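Local coordinates for Mypaa.01249.c (Mycobacterium paratuberculosis, PDB 3RD5), which probably acts as an oxidoreductase of the short-chain dehydrogenase/reductase family, its specific substrate and reaction not being established, at residues 175-180 / 244-249; 131-136 / 191-196; 140-145 / 266-271; 232-237 / 257-262. One frame throughout, in Å; residues are numbered along the deposited sequence.

Interaction 1 (175-180 / 244-249)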
loop_
_atom_site.group_PDB
_atom_site.type_symbol
_atom_site.label_atom_id
_atom_site.label_comp_id
_atom_site.label_asym_id
_atom_site.label_seq_id
_atom_site.Cartn_x
_atom_site.Cartn_y
_atom_site.Cartn_z
ATOM N N PHE A 175 -4.858 2.503 -8.920
ATOM C CA PHE A 175 -3.637 1.672 -9.103
ATOM C C PHE A 175 -3.989 0.197 -9.047
ATOM O O PHE A 175 -3.609 -0.618 -9.906
ATOM C CB PHE A 175 -2.617 2.025 -8.026
ATOM C CG PHE A 175 -1.448 1.105 -7.981
ATOM C CD1 PHE A 175 -0.491 1.085 -8.952
ATOM C CD2 PHE A 175 -1.299 0.291 -6.881
ATOM C CE1 PHE A 175 0.602 0.226 -8.860
ATOM C CE2 PHE A 175 -0.196 -0.521 -6.757
ATOM C CZ PHE A 175 0.739 -0.568 -7.776
ATOM N N THR A 176 -4.714 -0.178 -7.989
ATOM C CA THR A 176 -5.111 -1.570 -7.783
ATOM C C THR A 176 -5.976 -2.110 -8.930
ATOM O O THR A 176 -5.714 -3.210 -9.448
ATOM C CB THR A 176 -5.846 -1.695 -6.471
ATOM O OG1 THR A 176 -4.992 -1.318 -5.371
ATOM C CG2 THR A 176 -6.383 -3.155 -6.214
ATOM N N SER A 177 -6.958 -1.338 -9.373
ATOM C CA SER A 177 -7.839 -1.765 -10.479
ATOM C C SER A 177 -7.075 -1.942 -11.778
ATOM O O SER A 177 -7.246 -2.936 -12.481
ATOM C CB SER A 177 -8.952 -0.748 -10.685
ATOM O OG SER A 177 -9.820 -0.708 -9.567
ATOM N N GLU A 178 -6.229 -0.962 -12.119
ATOM C CA GLU A 178 -5.495 -1.035 -13.378
ATOM C C GLU A 178 -4.420 -2.111 -13.320
ATOM O O GLU A 178 -4.209 -2.816 -14.297
ATOM C CB GLU A 178 -4.941 0.320 -13.783
ATOM C CG GLU A 178 -4.102 0.353 -15.049
ATOM C CD GLU A 178 -4.814 0.086 -16.337
ATOM O OE1 GLU A 178 -6.044 -0.063 -16.346
ATOM O OE2 GLU A 178 -4.077 0.060 -17.369
ATOM N N LEU A 179 -3.772 -2.269 -12.179
ATOM C CA LEU A 179 -2.773 -3.348 -12.016
ATOM C C LEU A 179 -3.480 -4.693 -12.242
ATOM O O LEU A 179 -2.982 -5.555 -12.980
ATOM C CB LEU A 179 -2.127 -3.312 -10.622
ATOM C CG LEU A 179 -1.137 -4.432 -10.331
ATOM C CD1 LEU A 179 -0.017 -4.558 -11.385
ATOM C CD2 LEU A 179 -0.523 -4.230 -8.953
ATOM N N GLN A 180 -4.654 -4.907 -11.636
ATOM C CA GLN A 180 -5.337 -6.165 -11.847
ATOM C C GLN A 180 -5.708 -6.362 -13.310
ATOM O O GLN A 180 -5.564 -7.468 -13.846
ATOM C CB GLN A 180 -6.567 -6.287 -10.944
ATOM C CG GLN A 180 -7.238 -7.667 -11.092
ATOM C CD GLN A 180 -6.326 -8.781 -10.667
ATOM O OE1 GLN A 180 -5.930 -8.856 -9.519
ATOM N NE2 GLN A 180 -6.010 -9.693 -11.591
ATOM N N PRO A 244 -11.195 -12.520 -4.926
ATOM C CA PRO A 244 -11.039 -12.152 -6.315
ATOM C C PRO A 244 -10.121 -10.935 -6.487
ATOM O O PRO A 244 -10.031 -10.067 -5.628
ATOM C CB PRO A 244 -12.460 -11.762 -6.738
ATOM C CG PRO A 244 -13.367 -12.235 -5.729
ATOM C CD PRO A 244 -12.578 -12.451 -4.456
ATOM N N GLY A 245 -9.423 -10.893 -7.614
ATOM C CA GLY A 245 -8.620 -9.739 -7.960
ATOM C C GLY A 245 -9.428 -8.453 -7.940
ATOM O O GLY A 245 -10.632 -8.455 -8.218
ATOM N N ASP A 246 -8.773 -7.373 -7.518
ATOM C CA ASP A 246 -9.414 -6.060 -7.322
ATOM C C ASP A 246 -10.478 -6.033 -6.244
ATOM O O ASP A 246 -11.365 -5.178 -6.267
ATOM C CB ASP A 246 -9.943 -5.448 -8.656
ATOM C CG ASP A 246 -10.190 -3.942 -8.571
ATOM O OD1 ASP A 246 -9.650 -3.281 -7.731
ATOM O OD2 ASP A 246 -11.014 -3.480 -9.403
ATOM N N SER A 247 -10.374 -6.896 -5.246
ATOM C CA SER A 247 -11.197 -6.764 -4.056
ATOM C C SER A 247 -10.632 -5.672 -3.172
ATOM O O SER A 247 -9.413 -5.499 -3.113
ATOM C CB SER A 247 -11.211 -8.047 -3.248
ATOM O OG SER A 247 -11.834 -9.115 -3.926
ATOM N N PHE A 248 -11.494 -4.967 -2.464
ATOM C CA PHE A 248 -11.143 -3.938 -1.485
ATOM C C PHE A 248 -11.773 -4.367 -0.146
ATOM O O PHE A 248 -12.996 -4.607 -0.129
ATOM C CB PHE A 248 -11.783 -2.620 -1.929
ATOM C CG PHE A 248 -11.440 -1.395 -1.109
ATOM C CD1 PHE A 248 -10.261 -1.262 -0.410
ATOM C CD2 PHE A 248 -12.337 -0.330 -1.092
ATOM C CE1 PHE A 248 -9.917 -0.060 0.265
ATOM C CE2 PHE A 248 -12.006 0.858 -0.439
ATOM C CZ PHE A 248 -10.820 0.993 0.244
ATOM N N VAL A 249 -10.950 -4.522 0.900
ATOM C CA VAL A 249 -11.337 -5.094 2.193
ATOM C C VAL A 249 -11.320 -3.981 3.238
ATOM O O VAL A 249 -10.393 -3.164 3.312
ATOM C CB VAL A 249 -10.286 -6.198 2.624
ATOM C CG1 VAL A 249 -10.502 -6.681 4.099
ATOM C CG2 VAL A 249 -10.412 -7.393 1.597
#

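Interaction 2 (131-136 / 191-196)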
loop_
_atom_site.group_PDB
_atom_site.type_symbol
_atom_site.label_atom_id
_atom_site.label_comp_id
_atom_site.label_asym_id
_atom_site.label_seq_id
_atom_site.Cartn_x
_atom_site.Cartn_y
_atom_site.Cartn_z
ATOM N N THR A 131 5.227 -13.825 -6.306
ATOM C CA THR A 131 4.498 -15.071 -6.587
ATOM C C THR A 131 2.986 -15.114 -6.306
ATOM O O THR A 131 2.282 -15.971 -6.891
ATOM C CB THR A 131 5.096 -16.268 -5.843
ATOM O OG1 THR A 131 4.814 -16.153 -4.442
ATOM C CG2 THR A 131 6.602 -16.372 -6.086
ATOM N N ASP A 132 2.477 -14.244 -5.433
ATOM C CA ASP A 132 1.059 -14.304 -5.051
ATOM C C ASP A 132 0.317 -13.008 -5.275
ATOM O O ASP A 132 -0.560 -12.944 -6.142
ATOM C CB ASP A 132 0.955 -14.786 -3.590
ATOM C CG ASP A 132 -0.454 -14.801 -3.038
ATOM O OD1 ASP A 132 -1.447 -14.437 -3.709
ATOM O OD2 ASP A 132 -0.588 -15.230 -1.857
ATOM N N ARG A 133 0.618 -11.944 -4.507
ATOM C CA ARG A 133 -0.243 -10.782 -4.540
ATOM C C ARG A 133 0.409 -9.503 -4.064
ATOM O O ARG A 133 1.416 -9.529 -3.303
ATOM C CB ARG A 133 -1.531 -11.021 -3.727
ATOM C CG ARG A 133 -1.293 -11.184 -2.239
ATOM C CD ARG A 133 -2.521 -11.584 -1.441
ATOM N NE ARG A 133 -3.051 -12.895 -1.854
ATOM C CZ ARG A 133 -4.124 -13.474 -1.320
ATOM N NH1 ARG A 133 -4.868 -12.841 -0.441
ATOM N NH2 ARG A 133 -4.492 -14.679 -1.766
ATOM N N VAL A 134 -0.189 -8.386 -4.498
ATOM C CA VAL A 134 0.091 -7.029 -4.020
ATOM C C VAL A 134 -1.137 -6.559 -3.261
ATOM O O VAL A 134 -2.244 -6.625 -3.781
ATOM C CB VAL A 134 0.361 -6.083 -5.195
ATOM C CG1 VAL A 134 0.638 -4.664 -4.685
ATOM C CG2 VAL A 134 1.534 -6.603 -6.096
ATOM N N VAL A 135 -0.947 -6.063 -2.046
ATOM C CA VAL A 135 -2.014 -5.445 -1.234
ATOM C C VAL A 135 -1.629 -3.996 -1.039
ATOM O O VAL A 135 -0.569 -3.721 -0.440
ATOM C CB VAL A 135 -2.164 -6.116 0.141
ATOM C CG1 VAL A 135 -3.260 -5.434 0.962
ATOM C CG2 VAL A 135 -2.491 -7.614 -0.027
ATOM N N THR A 136 -2.500 -3.063 -1.473
ATOM C CA THR A 136 -2.243 -1.616 -1.276
ATOM C C THR A 136 -3.226 -1.064 -0.277
ATOM O O THR A 136 -4.440 -1.302 -0.427
ATOM C CB THR A 136 -2.307 -0.904 -2.643
ATOM O OG1 THR A 136 -1.316 -1.471 -3.523
ATOM C CG2 THR A 136 -1.985 0.593 -2.490
ATOM N N ARG A 191 -2.516 -11.479 -8.064
ATOM C CA ARG A 191 -3.695 -10.622 -7.779
ATOM C C ARG A 191 -3.236 -9.310 -7.168
ATOM O O ARG A 191 -2.262 -9.254 -6.407
ATOM C CB ARG A 191 -4.685 -11.292 -6.830
ATOM C CG ARG A 191 -5.482 -12.326 -7.492
ATOM C CD ARG A 191 -6.261 -13.150 -6.472
ATOM N NE ARG A 191 -5.397 -14.176 -5.884
ATOM C CZ ARG A 191 -5.835 -15.155 -5.110
ATOM N NH1 ARG A 191 -7.088 -15.153 -4.677
ATOM N NH2 ARG A 191 -4.994 -16.121 -4.755
ATOM N N ALA A 192 -3.980 -8.256 -7.474
ATOM C CA ALA A 192 -3.865 -6.946 -6.828
ATOM C C ALA A 192 -5.106 -6.684 -6.014
ATOM O O ALA A 192 -6.218 -6.721 -6.532
ATOM C CB ALA A 192 -3.675 -5.834 -7.910
ATOM N N LEU A 193 -4.916 -6.409 -4.723
ATOM C CA LEU A 193 -6.003 -6.206 -3.758
ATOM C C LEU A 193 -5.748 -4.942 -3.001
ATOM O O LEU A 193 -4.637 -4.410 -2.975
ATOM C CB LEU A 193 -6.055 -7.392 -2.759
ATOM C CG LEU A 193 -6.072 -8.790 -3.370
ATOM C CD1 LEU A 193 -5.946 -9.893 -2.289
ATOM C CD2 LEU A 193 -7.348 -8.997 -4.158
ATOM N N ALA A 194 -6.776 -4.426 -2.344
ATOM C CA ALA A 194 -6.633 -3.257 -1.488
ATOM C C ALA A 194 -7.337 -3.482 -0.163
ATOM O O ALA A 194 -8.198 -4.348 -0.036
ATOM C CB ALA A 194 -7.191 -1.976 -2.209
ATOM N N ALA A 195 -6.941 -2.697 0.842
ATOM C CA ALA A 195 -7.536 -2.709 2.179
ATOM C C ALA A 195 -7.511 -1.310 2.722
ATOM O O ALA A 195 -6.725 -0.466 2.278
ATOM C CB ALA A 195 -6.731 -3.663 3.127
ATOM N N HIS A 196 -8.347 -1.023 3.722
ATOM C CA HIS A 196 -8.221 0.222 4.458
ATOM C C HIS A 196 -8.534 0.000 5.929
ATOM O O HIS A 196 -9.329 -0.885 6.253
ATOM C CB HIS A 196 -9.102 1.339 3.842
ATOM C CG HIS A 196 -10.546 1.248 4.187
ATOM N ND1 HIS A 196 -11.081 1.898 5.284
ATOM C CD2 HIS A 196 -11.559 0.567 3.602
ATOM C CE1 HIS A 196 -12.370 1.620 5.343
ATOM N NE2 HIS A 196 -12.698 0.804 4.347
HETATM O O HOH W 1 -2.677 -14.796 -6.574
HETATM O O HOH W 2 -2.893 -3.226 -4.973
#

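Interaction 3 (140-145 / 266-271). With EDO (1,2-ethanediol), chain C.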
loop_
_atom_site.group_PDB
_atom_site.type_symbol
_atom_site.label_atom_id
_atom_site.label_comp_id
_atom_site.label_asym_id
_atom_site.label_seq_id
_atom_site.Cartn_x
_atom_site.Cartn_y
_atom_site.Cartn_z
ATOM N N MET A 140 -10.836 5.578 3.750
ATOM C CA MET A 140 -12.110 6.267 3.522
ATOM C C MET A 140 -11.922 7.663 2.934
ATOM O O MET A 140 -12.832 8.191 2.262
ATOM C CB MET A 140 -12.905 6.364 4.826
ATOM C CG MET A 140 -13.482 5.082 5.321
ATOM S SD MET A 140 -14.736 4.342 4.343
ATOM C CE MET A 140 -16.054 5.510 4.656
ATOM N N ALA A 141 -10.780 8.281 3.179
ATOM C CA ALA A 141 -10.478 9.581 2.605
ATOM C C ALA A 141 -10.433 9.581 1.101
ATOM O O ALA A 141 -10.458 10.658 0.489
ATOM C CB ALA A 141 -9.156 10.147 3.177
ATOM N N HIS A 142 -10.432 8.416 0.453
ATOM C CA HIS A 142 -10.498 8.403 -1.015
ATOM C C HIS A 142 -11.788 8.994 -1.567
ATOM O O HIS A 142 -11.780 9.477 -2.704
ATOM C CB HIS A 142 -10.286 6.993 -1.602
ATOM C CG HIS A 142 -11.533 6.149 -1.719
ATOM N ND1 HIS A 142 -11.960 5.277 -0.732
ATOM C CD2 HIS A 142 -12.423 6.024 -2.739
ATOM C CE1 HIS A 142 -13.043 4.643 -1.157
ATOM N NE2 HIS A 142 -13.359 5.090 -2.365
ATOM N N TRP A 143 -12.860 8.936 -0.790
ATOM C CA TRP A 143 -14.202 9.281 -1.317
ATOM C C TRP A 143 -14.287 10.690 -1.908
ATOM O O TRP A 143 -14.773 10.846 -3.027
ATOM C CB TRP A 143 -15.266 8.997 -0.253
ATOM C CG TRP A 143 -15.677 7.562 -0.140
ATOM C CD1 TRP A 143 -15.147 6.595 0.658
ATOM C CD2 TRP A 143 -16.767 6.922 -0.866
ATOM N NE1 TRP A 143 -15.806 5.380 0.458
ATOM C CE2 TRP A 143 -16.802 5.578 -0.456
ATOM C CE3 TRP A 143 -17.729 7.390 -1.767
ATOM C CZ2 TRP A 143 -17.753 4.663 -0.962
ATOM C CZ3 TRP A 143 -18.676 6.458 -2.264
ATOM C CH2 TRP A 143 -18.659 5.143 -1.851
ATOM N N PRO A 144 -13.791 11.726 -1.208
ATOM C CA PRO A 144 -13.806 13.074 -1.827
ATOM C C PRO A 144 -12.659 13.359 -2.768
ATOM O O PRO A 144 -12.561 14.485 -3.312
ATOM C CB PRO A 144 -13.723 14.019 -0.634
ATOM C CG PRO A 144 -13.009 13.193 0.443
ATOM C CD PRO A 144 -13.541 11.792 0.247
ATOM N N GLY A 145 -11.759 12.393 -2.929
ATOM C CA GLY A 145 -10.574 12.615 -3.750
ATOM C C GLY A 145 -10.910 12.742 -5.231
ATOM O O GLY A 145 -11.895 12.222 -5.707
ATOM N N ARG A 266 -17.470 6.272 -6.882
ATOM C CA ARG A 266 -17.704 6.247 -8.306
ATOM C C ARG A 266 -16.419 6.604 -9.060
ATOM O O ARG A 266 -16.072 5.966 -10.044
ATOM C CB ARG A 266 -18.831 7.204 -8.676
ATOM C CG ARG A 266 -20.185 6.788 -8.140
ATOM C CD ARG A 266 -21.166 7.976 -8.303
ATOM N NE ARG A 266 -22.515 7.647 -7.843
ATOM C CZ ARG A 266 -23.401 8.519 -7.355
ATOM N NH1 ARG A 266 -23.100 9.818 -7.222
ATOM N NH2 ARG A 266 -24.607 8.087 -6.981
ATOM N N ARG A 267 -15.685 7.612 -8.574
ATOM C CA ARG A 267 -14.419 7.961 -9.227
ATOM C C ARG A 267 -13.378 6.852 -9.154
ATOM O O ARG A 267 -12.571 6.680 -10.057
ATOM C CB ARG A 267 -13.878 9.287 -8.693
ATOM C CG ARG A 267 -14.701 10.437 -9.192
ATOM C CD ARG A 267 -14.086 11.806 -8.952
ATOM N NE ARG A 267 -14.075 12.182 -7.554
ATOM C CZ ARG A 267 -15.054 12.813 -6.896
ATOM N NH1 ARG A 267 -14.868 13.165 -5.623
ATOM N NH2 ARG A 267 -16.210 13.133 -7.478
ATOM N N ALA A 268 -13.383 6.070 -8.079
ATOM C CA ALA A 268 -12.486 4.912 -8.008
ATOM C C ALA A 268 -12.841 3.805 -8.986
ATOM O O ALA A 268 -11.994 2.948 -9.255
ATOM C CB ALA A 268 -12.454 4.345 -6.547
ATOM N N LYS A 269 -14.060 3.811 -9.515
ATOM C CA LYS A 269 -14.517 2.817 -10.495
ATOM C C LYS A 269 -14.370 3.269 -11.934
ATOM O O LYS A 269 -14.833 2.576 -12.838
ATOM C CB LYS A 269 -15.959 2.377 -10.169
ATOM C CG LYS A 269 -16.022 1.671 -8.809
ATOM C CD LYS A 269 -17.390 1.112 -8.475
ATOM C CE LYS A 269 -18.187 1.989 -7.571
ATOM N NZ LYS A 269 -19.443 1.276 -7.129
ATOM N N ASP A 270 -13.720 4.409 -12.175
ATOM C CA ASP A 270 -13.547 4.958 -13.518
ATOM C C ASP A 270 -12.329 4.294 -14.181
ATOM O O ASP A 270 -11.180 4.577 -13.844
ATOM C CB ASP A 270 -13.385 6.476 -13.426
ATOM C CG ASP A 270 -13.339 7.165 -14.791
ATOM O OD1 ASP A 270 -12.884 6.582 -15.769
ATOM O OD2 ASP A 270 -13.692 8.369 -14.851
ATOM N N ALA A 271 -12.592 3.361 -15.093
ATOM C CA ALA A 271 -11.535 2.600 -15.719
ATOM C C ALA A 271 -10.667 3.455 -16.632
ATOM O O ALA A 271 -9.468 3.222 -16.724
ATOM C CB ALA A 271 -12.133 1.408 -16.523
HETATM C C1 EDO C . -14.222 7.942 -18.524
HETATM O O1 EDO C . -12.897 7.552 -18.185
HETATM C C2 EDO C . -14.354 9.424 -18.210
HETATM O O2 EDO C . -13.469 9.755 -17.129
#

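Interaction 4 (232-237 / 257-262)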
loop_
_atom_site.group_PDB
_atom_site.type_symbol
_atom_site.label_atom_id
_atom_site.label_comp_id
_atom_site.label_asym_id
_atom_site.label_seq_id
_atom_site.Cartn_x
_atom_site.Cartn_y
_atom_site.Cartn_z
ATOM N N ALA A 232 -4.807 -3.041 11.230
ATOM C CA ALA A 232 -3.983 -4.100 10.640
ATOM C C ALA A 232 -4.831 -5.285 10.250
ATOM O O ALA A 232 -4.505 -6.008 9.295
ATOM C CB ALA A 232 -2.856 -4.532 11.614
ATOM N N ARG A 233 -5.898 -5.536 11.005
ATOM C CA ARG A 233 -6.804 -6.642 10.713
ATOM C C ARG A 233 -7.251 -6.653 9.258
ATOM O O ARG A 233 -7.360 -7.683 8.610
ATOM C CB ARG A 233 -8.011 -6.568 11.632
ATOM C CG ARG A 233 -9.054 -7.671 11.456
ATOM C CD ARG A 233 -10.334 -7.388 12.247
ATOM N NE ARG A 233 -10.069 -7.362 13.666
ATOM C CZ ARG A 233 -10.945 -6.916 14.561
ATOM N NH1 ARG A 233 -12.093 -6.410 14.160
ATOM N NH2 ARG A 233 -10.628 -6.926 15.853
ATOM N N GLN A 234 -7.547 -5.454 8.770
ATOM C CA GLN A 234 -8.099 -5.300 7.429
ATOM C C GLN A 234 -7.055 -5.731 6.394
ATOM O O GLN A 234 -7.346 -6.497 5.451
ATOM C CB GLN A 234 -8.576 -3.865 7.212
ATOM C CG GLN A 234 -9.336 -3.193 8.368
ATOM C CD GLN A 234 -10.489 -3.978 8.927
ATOM O OE1 GLN A 234 -11.230 -4.637 8.164
ATOM N NE2 GLN A 234 -10.683 -3.892 10.275
ATOM N N THR A 235 -5.840 -5.222 6.543
ATOM C CA THR A 235 -4.731 -5.604 5.671
ATOM C C THR A 235 -4.443 -7.109 5.735
ATOM O O THR A 235 -4.208 -7.747 4.715
ATOM C CB THR A 235 -3.470 -4.845 6.031
ATOM O OG1 THR A 235 -3.718 -3.437 5.992
ATOM C CG2 THR A 235 -2.325 -5.169 5.080
ATOM N N LEU A 236 -4.466 -7.651 6.949
ATOM C CA LEU A 236 -4.152 -9.067 7.161
ATOM C C LEU A 236 -5.157 -9.999 6.473
ATOM O O LEU A 236 -4.804 -11.049 5.956
ATOM C CB LEU A 236 -4.035 -9.344 8.672
ATOM C CG LEU A 236 -2.804 -8.735 9.366
ATOM C CD1 LEU A 236 -2.947 -8.744 10.916
ATOM C CD2 LEU A 236 -1.510 -9.437 8.909
ATOM N N TYR A 237 -6.432 -9.585 6.458
ATOM C CA TYR A 237 -7.461 -10.308 5.721
ATOM C C TYR A 237 -7.171 -10.266 4.205
ATOM O O TYR A 237 -7.137 -11.299 3.533
ATOM C CB TYR A 237 -8.827 -9.704 6.050
ATOM C CG TYR A 237 -10.040 -10.387 5.459
ATOM C CD1 TYR A 237 -10.437 -10.112 4.168
ATOM C CD2 TYR A 237 -10.835 -11.199 6.224
ATOM C CE1 TYR A 237 -11.627 -10.630 3.640
ATOM C CE2 TYR A 237 -12.019 -11.718 5.700
ATOM C CZ TYR A 237 -12.385 -11.414 4.421
ATOM O OH TYR A 237 -13.578 -11.939 3.918
ATOM N N GLY A 257 -16.808 -1.893 12.168
ATOM C CA GLY A 257 -17.546 -3.028 11.658
ATOM C C GLY A 257 -16.684 -4.216 11.296
ATOM O O GLY A 257 -15.459 -4.121 11.220
ATOM N N ARG A 258 -17.345 -5.344 11.027
ATOM C CA ARG A 258 -16.661 -6.588 10.664
ATOM C C ARG A 258 -15.893 -6.459 9.361
ATOM O O ARG A 258 -16.316 -5.738 8.446
ATOM C CB ARG A 258 -17.666 -7.731 10.517
ATOM C CG ARG A 258 -18.708 -7.607 9.450
ATOM C CD ARG A 258 -19.701 -8.799 9.567
ATOM N NE ARG A 258 -19.032 -10.098 9.403
ATOM C CZ ARG A 258 -19.444 -11.247 9.947
ATOM N NH1 ARG A 258 -20.515 -11.291 10.723
ATOM N NH2 ARG A 258 -18.767 -12.366 9.726
ATOM N N THR A 259 -14.799 -7.195 9.252
ATOM C CA THR A 259 -13.951 -7.174 8.038
ATOM C C THR A 259 -14.580 -7.976 6.914
ATOM O O THR A 259 -15.002 -9.127 7.076
ATOM C CB THR A 259 -12.567 -7.732 8.392
ATOM O OG1 THR A 259 -11.968 -6.923 9.404
ATOM C CG2 THR A 259 -11.676 -7.774 7.154
ATOM N N GLN A 260 -14.708 -7.342 5.766
ATOM C CA GLN A 260 -15.344 -7.943 4.594
ATOM C C GLN A 260 -14.957 -7.155 3.344
ATOM O O GLN A 260 -14.439 -6.040 3.428
ATOM C CB GLN A 260 -16.877 -7.965 4.750
ATOM C CG GLN A 260 -17.462 -6.559 4.992
ATOM C CD GLN A 260 -18.943 -6.457 4.914
ATOM O OE1 GLN A 260 -19.595 -7.002 5.721
ATOM N NE2 GLN A 260 -19.456 -5.700 3.945
ATOM N N PRO A 261 -15.220 -7.694 2.156
ATOM C CA PRO A 261 -15.174 -6.855 0.963
ATOM C C PRO A 261 -16.156 -5.690 1.074
ATOM O O PRO A 261 -17.297 -5.868 1.523
ATOM C CB PRO A 261 -15.596 -7.838 -0.147
ATOM C CG PRO A 261 -15.168 -9.176 0.387
ATOM C CD PRO A 261 -15.618 -9.073 1.816
ATOM N N VAL A 262 -15.692 -4.512 0.654
ATOM C CA VAL A 262 -16.462 -3.278 0.769
ATOM C C VAL A 262 -16.471 -2.535 -0.575
ATOM O O VAL A 262 -15.759 -2.912 -1.499
ATOM C CB VAL A 262 -15.921 -2.371 1.872
ATOM C CG1 VAL A 262 -16.109 -3.035 3.247
ATOM C CG2 VAL A 262 -14.457 -1.983 1.621
HETATM O O HOH W 3 -13.039 -5.457 11.491
HETATM O O HOH W 4 -15.763 -11.450 5.608
#

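Interaction 1 (175-180 / 244-249)
Asp246 turns its carboxylate toward one face of helix 161-185, where it meets Thr176 and Ser177, with Gln180 one turn further along beside the loop backbone. The CG of Asp246 stands anti to its own backbone N (chi1 -161°), which carries the carboxylate across to the helix. There Ser177 OG lies 3.0 Å from Asp246 OD2; a weak bond to Leu173 O competes for the one proton, and the serine has a second conformer, so the link is tentative. Asp246 OD1 sits 3.6 Å from the methyl Thr176 CG2 and is paired in a salt bridge with Arg264. In this Rossmann-type SDR fold the helix packs against the central, mostly parallel sheet, and residues 244-247 form a type II beta turn leading into strand 248-251. Ser247 OG donates to Pro244 O at 2.7 Å, reinforcing the weak backbone bond of the turn. Gln180 lies alongside the turn. Its chain extends away from the backbone N (chi1 -176°) and then bends at chi2, laying Gln180 OE1 3.2 Å from Gly245 CA, while Gln180 CB lies 4.2 Å from Asp246 CB. That amide oxygen accepts from Ala192 N, and NE2 donates to Thr184 OG1, fixing the rotation of the amide.

Interaction 2 (131-136 / 191-196)
Arg133 and Arg191, Val134 and Ala192, Val135 and Leu193, and Thr136 and Ala194 face each other as successive pairs of two parallel strands, neighbours in the Rossmann-type sheet of the SDR fold. Helix 161-185 joins the two strands, making a beta-alpha-beta crossover. The tight part is the buried strand pairing: five hydrogen bonds alternate across it, among them Leu193 N to Val134 O at 2.8 Å, with N-H...O 167°. Leu193 CD1 also packs 3.6 Å from Arg133 NH1, while a water bridges Thr136 OG1 and Leu193 O. The looser, hydrated side is the start of the strands, where a second water links Asp132 O to Arg191 NE. Here the two arginines run side by side, pointing the same way, with guanidinium planes 59° apart; Arg133 NH2 stands over one face of the Arg191 group, 3.4 Å from Arg191 NH2. Surrounding acceptors probably offset this like-charge approach: Arg191 NH1 meets Leu243 O and Asp242, and Arg133 NH1 meets Ala238 O and Gln241 O. Asp132 adds negative charge and is itself also paired with Arg17. Its OD1 lies in the plane of the Arg133 guanidinium, and Arg133 NE reaches that oxygen at 2.9 Å.

Interaction 3 (140-145 / 266-271)
Arg267 reaches across to the backbone of Gly145 and grips its carbonyl oxygen side-on with two nitrogens. The contact joins two loops of the SDR fold, one between strand 133-137 and helix 161-185, which includes a type I beta turn from His142 to Gly145, the other holding a short 3-10 segment ahead of helix 271-285. The Arg267 chain bends at chi3 (-70°), which brings the edge of the guanidinium round to the turn. Gly145 O lies close to the guanidinium plane, 2.9 Å from Arg267 NE and 3.1 Å from Arg267 NH1. The NE bond is the straighter, with N-H...O 155°, whereas NH1 arrives from above the carbonyl plane at a poorer angle. Pro144 O also lies at the edge of the guanidinium, near its plane.

Beside this grip the contact is apolar and slight. Ala268 CB comes obliquely to the His142 ring, 4.2 Å from CD2. In that imidazole ND1 is bonded to Ser139 O in its own loop and NE2 to Ser265 N just ahead of 266-271, while Trp143 CG lies over one face, offset toward the rim. A buffer molecule, like the ethanediol near Asp270 probably from the crystallisation liquor, is bound to the backbone N of Arg266 and Arg267. Farther along, Asp270 caps the N terminus of the helix through Met273 N, and the ethanediol O1 lies 2.6 Å from Asp270 OD1.

Interaction 4 (232-237 / 257-262)
Thr259 is the centre of this contact, its hydroxyl facing Gln234 and Arg233 of helix 226-240 and its methyl lying over Tyr237. The polar interactions gather at the hydroxyl. Thr259 OG1 donates to Gln234 OE1 at 2.7 Å, approaching tilted from the carbonyl plane and well to the side of the C=O direction. The Gln234 chain, bent at chi2 (-51°), folds its amide back toward the strand, and its NE2 is held by Phe230 O one turn earlier in the helix. Arg233 lays its aliphatic part beside the same hydroxyl, with Arg233 CD 3.3 Å from Thr259 OG1.

Water extends this network. One molecule receives Arg233 NH1, in the plane of the guanidinium, and Gln234 NE2, and donates to Thr259 OG1 and to Gly257 O at 2.8 Å, so four groups converge on it. A second water lies 2.8 Å from Tyr237 OH and donates to Thr259 O.

The apolar interaction belongs to the methyl. Thr259 CG2 rests over one face of the Tyr237 ring in a CH-pi contact, 3.9 Å from the ring centroid and displaced toward the CG side of the ring. Tyr237 reaches this position with its CG anti to the backbone N (chi1 -176°). At the far end of the ring, Tyr237 OH is 4.1 Å from Pro261 CD.

Strand 259-261 is the outermost at this end of the sheet within this chain and runs antiparallel to strand 248-251, whose Val249 touches both Tyr237 and Thr259; Trp6 meets the Tyr237 ring edge-to-face, and helix 27-38 packs on Ala232 and Leu236 of helix 226-240.

How the interactions relate
Interaction 2 is the buried contact of the set, made mainly of backbone bonds within the sheet, while interaction 1 lies at the surface and interactions 3 and 4 are partly buried. Interaction 1, a polar side-chain contact, uses the helix of the crossover whose two strands pair in interaction 2, and the two touch directly where the backbone of Asp246 bonds to Ala192. Interaction 4 continues the same sheet beyond strand 248-251, where the backbone of Phe248 is bonded to Val262, and its chemistry moves to side chains and bridging waters. Interaction 3 stands apart from the sheet, between two loops, with His142 reaching Phe248 of interaction 1.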